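Local coordinates for protein putative transcriptional regulator (Streptomyces coelicolor A3, PDB 2PQQ) that is probably a cAMP-responsive transcription factor of the CRP family, represented here by its N-terminal cyclic nucleotide-binding domain, at residues S21-A26 with N116-V121. Sequence-based numbering, arbitrary orientation.
Sequences SAELRA and NVRPEV. With FMT (formic acid), chain E.
The carboxylate of Glu23 and the guanidinium of Arg118 are nearly coplanar, their planes only 13° apart, and meet through a single direct bond, with Glu23 OE2 at the NE edge of the guanidinium and a water also at its edge and in its plane. The salt bridge joins helix 18-27, ahead of the beta-roll of the CRP-type cyclic nucleotide-binding domain, to the turn between helices 111-117 and 120-139 that follows it. Arg118 NE donates to the syn lone pair of Glu23 OE2 at 3.2 Å, with an N-H...O angle of 154°. The water gives a hydrogen to Glu23 OE2 at 3.1 Å; its approach to Arg118 NH2 is doubtfully short, which leaves a water bridge tentative.

Glu23 reaches across with its chain extended beyond CG, while the bends of Arg118 at chi2 (54°) and chi3 turn its NE-H edge to Glu23 OE2, CZ and the terminal nitrogens pointing away. The two side chains cross at about a right angle, and the carboxylate also lies against the Arg118 methylenes, Glu23 OE1 coming 3.1 Å from Arg118 CG. Trp114 NE1 in helix 111-117 holds that same oxygen, Arg118 NE and the water hold OE2, and bonds at both oxygens restrict the carboxylate's rotation. Arg118 is the first residue to leave helical geometry after that helix, and the next turn returns with a bond from Val121 N to Arg118 O. Pro119 and Asn116 at this turn pack against a second subunit. Arg25 NE, at its guanidinium edge, donates to O1 of a formic acid at 2.9 Å, probably from the crystallisation liquor. Val121 and Val117 make looser contacts: Val121 CG2 stands 4.0 Å from Glu23 OE1, and Val117 CG1 lies 4.1 Å from Glu23 OE2.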
ATOM      1  N   SER A  21       1.686  12.721  28.604  1.00 37.70           N
ATOM      2  CA  SER A  21       2.280  11.404  28.853  1.00 37.78           C
ATOM      3  C   SER A  21       1.983  10.925  30.289  1.00 38.05           C
ATOM      4  O   SER A  21       1.775   9.733  30.515  1.00 37.69           O
ATOM      5  CB  SER A  21       3.792  11.457  28.643  1.00 37.22           C
ATOM      6  OG  SER A  21       4.122  11.839  27.313  1.00 36.74           O
ATOM      7  N   ALA A  22       2.002  11.850  31.254  1.00 37.67           N
ATOM      8  CA  ALA A  22       1.624  11.519  32.628  1.00 37.58           C
ATOM      9  C   ALA A  22       0.144  11.069  32.726  1.00 37.89           C
ATOM     10  O   ALA A  22      -0.166  10.079  33.409  1.00 38.01           O
ATOM     11  CB  ALA A  22       1.926  12.701  33.559  1.00 38.28           C
ATOM     12  N   GLU A  23      -0.747  11.763  32.014  1.00 36.90           N
ATOM     13  CA  GLU A  23      -2.179  11.443  32.010  1.00 37.85           C
ATOM     14  C   GLU A  23      -2.435  10.067  31.394  1.00 36.83           C
ATOM     15  O   GLU A  23      -3.190   9.272  31.941  1.00 36.90           O
ATOM     16  CB  GLU A  23      -2.979  12.483  31.222  1.00 37.69           C
ATOM     17  CG  GLU A  23      -2.876  13.921  31.749  1.00 40.44           C
ATOM     18  CD  GLU A  23      -3.426  14.952  30.747  1.00 40.10           C
ATOM     19  OE1 GLU A  23      -3.472  14.658  29.534  1.00 40.93           O
ATOM     20  OE2 GLU A  23      -3.823  16.048  31.179  1.00 43.46           O
ATOM     21  N   LEU A  24      -1.815   9.837  30.241  1.00 36.24           N
ATOM     22  CA  LEU A  24      -1.762   8.533  29.569  1.00 35.87           C
ATOM     23  C   LEU A  24      -1.347   7.431  30.538  1.00 35.56           C
ATOM     24  O   LEU A  24      -2.045   6.420  30.657  1.00 35.67           O
ATOM     25  CB  LEU A  24      -0.785   8.593  28.398  1.00 35.22           C
ATOM     26  CG  LEU A  24      -0.556   7.285  27.626  1.00 35.70           C
ATOM     27  CD1 LEU A  24      -1.895   6.591  27.115  1.00 37.13           C
ATOM     28  CD2 LEU A  24       0.440   7.561  26.491  1.00 35.86           C
ATOM     29  N   ARG A  25      -0.222   7.626  31.221  1.00 34.74           N
ATOM     30  CA  ARG A  25       0.288   6.637  32.174  1.00 34.76           C
ATOM     31  C   ARG A  25      -0.679   6.357  33.316  1.00 34.09           C
ATOM     32  O   ARG A  25      -0.928   5.195  33.636  1.00 34.17           O
ATOM     33  CB  ARG A  25       1.661   7.043  32.729  1.00 35.26           C
ATOM     34  CG  ARG A  25       2.227   6.087  33.769  1.00 36.50           C
ATOM     35  CD  ARG A  25       2.303   4.672  33.232  1.00 38.72           C
ATOM     36  NE  ARG A  25       2.740   3.695  34.233  1.00 39.80           N
ATOM     37  CZ  ARG A  25       1.928   2.901  34.917  1.00 39.37           C
ATOM     38  NH1 ARG A  25       0.608   2.977  34.743  1.00 40.69           N
ATOM     39  NH2 ARG A  25       2.432   2.031  35.776  1.00 37.80           N
ATOM     40  N   ALA A  26      -1.251   7.409  33.910  1.00 33.57           N
ATOM     41  CA  ALA A  26      -2.208   7.229  35.016  1.00 33.25           C
ATOM     42  C   ALA A  26      -3.467   6.490  34.538  1.00 33.21           C
ATOM     43  O   ALA A  26      -4.105   5.766  35.304  1.00 32.93           O
ATOM     44  CB  ALA A  26      -2.587   8.563  35.617  1.00 33.29           C
ATOM     45  N   ASN A 116     -11.828  14.288  28.077  1.00 40.96           N
ATOM     46  CA  ASN A 116     -12.584  15.218  28.928  1.00 41.83           C
ATOM     47  C   ASN A 116     -11.711  16.014  29.887  1.00 41.64           C
ATOM     48  O   ASN A 116     -11.995  17.162  30.171  1.00 42.59           O
ATOM     49  CB  ASN A 116     -13.643  14.464  29.736  1.00 42.21           C
ATOM     50  CG  ASN A 116     -14.773  13.932  28.871  1.00 44.29           C
ATOM     51  OD1 ASN A 116     -15.811  13.479  29.374  1.00 45.48           O
ATOM     52  ND2 ASN A 116     -14.569  13.964  27.559  1.00 45.21           N
ATOM     53  N   VAL A 117     -10.660  15.388  30.396  1.00 40.82           N
ATOM     54  CA  VAL A 117      -9.711  16.056  31.285  1.00 40.75           C
ATOM     55  C   VAL A 117      -8.750  16.966  30.499  1.00 40.57           C
ATOM     56  O   VAL A 117      -8.314  18.015  30.994  1.00 38.59           O
ATOM     57  CB  VAL A 117      -8.928  14.986  32.101  1.00 40.70           C
ATOM     58  CG1 VAL A 117      -7.644  15.527  32.667  1.00 41.16           C
ATOM     59  CG2 VAL A 117      -9.823  14.414  33.200  1.00 39.08           C
ATOM     60  N   ARG A 118      -8.425  16.549  29.276  1.00 40.51           N
ATOM     61  CA  ARG A 118      -7.361  17.190  28.494  1.00 41.34           C
ATOM     62  C   ARG A 118      -7.741  17.201  27.009  1.00 41.61           C
ATOM     63  O   ARG A 118      -7.298  16.354  26.219  1.00 41.32           O
ATOM     64  CB  ARG A 118      -6.039  16.471  28.729  1.00 41.66           C
ATOM     65  CG  ARG A 118      -4.770  17.136  28.109  1.00 45.12           C
ATOM     66  CD  ARG A 118      -4.566  18.582  28.511  1.00 49.03           C
ATOM     67  NE  ARG A 118      -4.837  18.829  29.928  1.00 54.49           N
ATOM     68  CZ  ARG A 118      -5.374  19.958  30.400  1.00 56.70           C
ATOM     69  NH1 ARG A 118      -5.724  20.940  29.569  1.00 57.26           N
ATOM     70  NH2 ARG A 118      -5.578  20.098  31.707  1.00 58.03           N
ATOM     71  N   PRO A 119      -8.551  18.189  26.625  1.00 42.22           N
ATOM     72  CA  PRO A 119      -9.186  18.241  25.309  1.00 42.91           C
ATOM     73  C   PRO A 119      -8.193  18.367  24.149  1.00 42.77           C
ATOM     74  O   PRO A 119      -8.526  17.983  23.025  1.00 42.80           O
ATOM     75  CB  PRO A 119     -10.074  19.488  25.394  1.00 43.16           C
ATOM     76  CG  PRO A 119     -10.142  19.839  26.842  1.00 43.99           C
ATOM     77  CD  PRO A 119      -8.857  19.386  27.428  1.00 42.12           C
ATOM     78  N   GLU A 120      -6.998  18.906  24.423  1.00 42.30           N
ATOM     79  CA  GLU A 120      -5.932  19.025  23.420  1.00 42.16           C
ATOM     80  C   GLU A 120      -5.444  17.678  22.898  1.00 41.06           C
ATOM     81  O   GLU A 120      -4.843  17.602  21.819  1.00 40.06           O
ATOM     82  CB  GLU A 120      -4.722  19.785  23.988  1.00 43.02           C
ATOM     83  CG  GLU A 120      -4.937  21.273  24.162  1.00 46.03           C
ATOM     84  CD  GLU A 120      -3.629  22.055  24.255  1.00 51.59           C
ATOM     85  OE1 GLU A 120      -3.496  22.887  25.183  1.00 51.93           O
ATOM     86  OE2 GLU A 120      -2.739  21.850  23.386  1.00 54.56           O
ATOM     87  N   VAL A 121      -5.671  16.628  23.687  1.00 39.89           N
ATOM     88  CA  VAL A 121      -5.249  15.283  23.346  1.00 38.92           C
ATOM     89  C   VAL A 121      -5.986  14.793  22.102  1.00 38.58           C
ATOM     90  O   VAL A 121      -5.390  14.093  21.305  1.00 37.52           O
ATOM     91  CB  VAL A 121      -5.409  14.300  24.536  1.00 39.50           C
ATOM     92  CG1 VAL A 121      -5.264  12.825  24.103  1.00 39.79           C
ATOM     93  CG2 VAL A 121      -4.381  14.604  25.621  1.00 41.06           C
TER
HETATM   94  C   FMT E 301       5.994   3.989  33.955  1.00 76.68           C
HETATM   95  O1  FMT E 301       5.541   2.915  34.366  1.00 76.47           O
HETATM   96  O2  FMT E 301       5.513   5.087  34.243  1.00 76.58           O
HETATM   97  O   HOH W   1      -4.941  18.123  33.125  1.00 55.96           O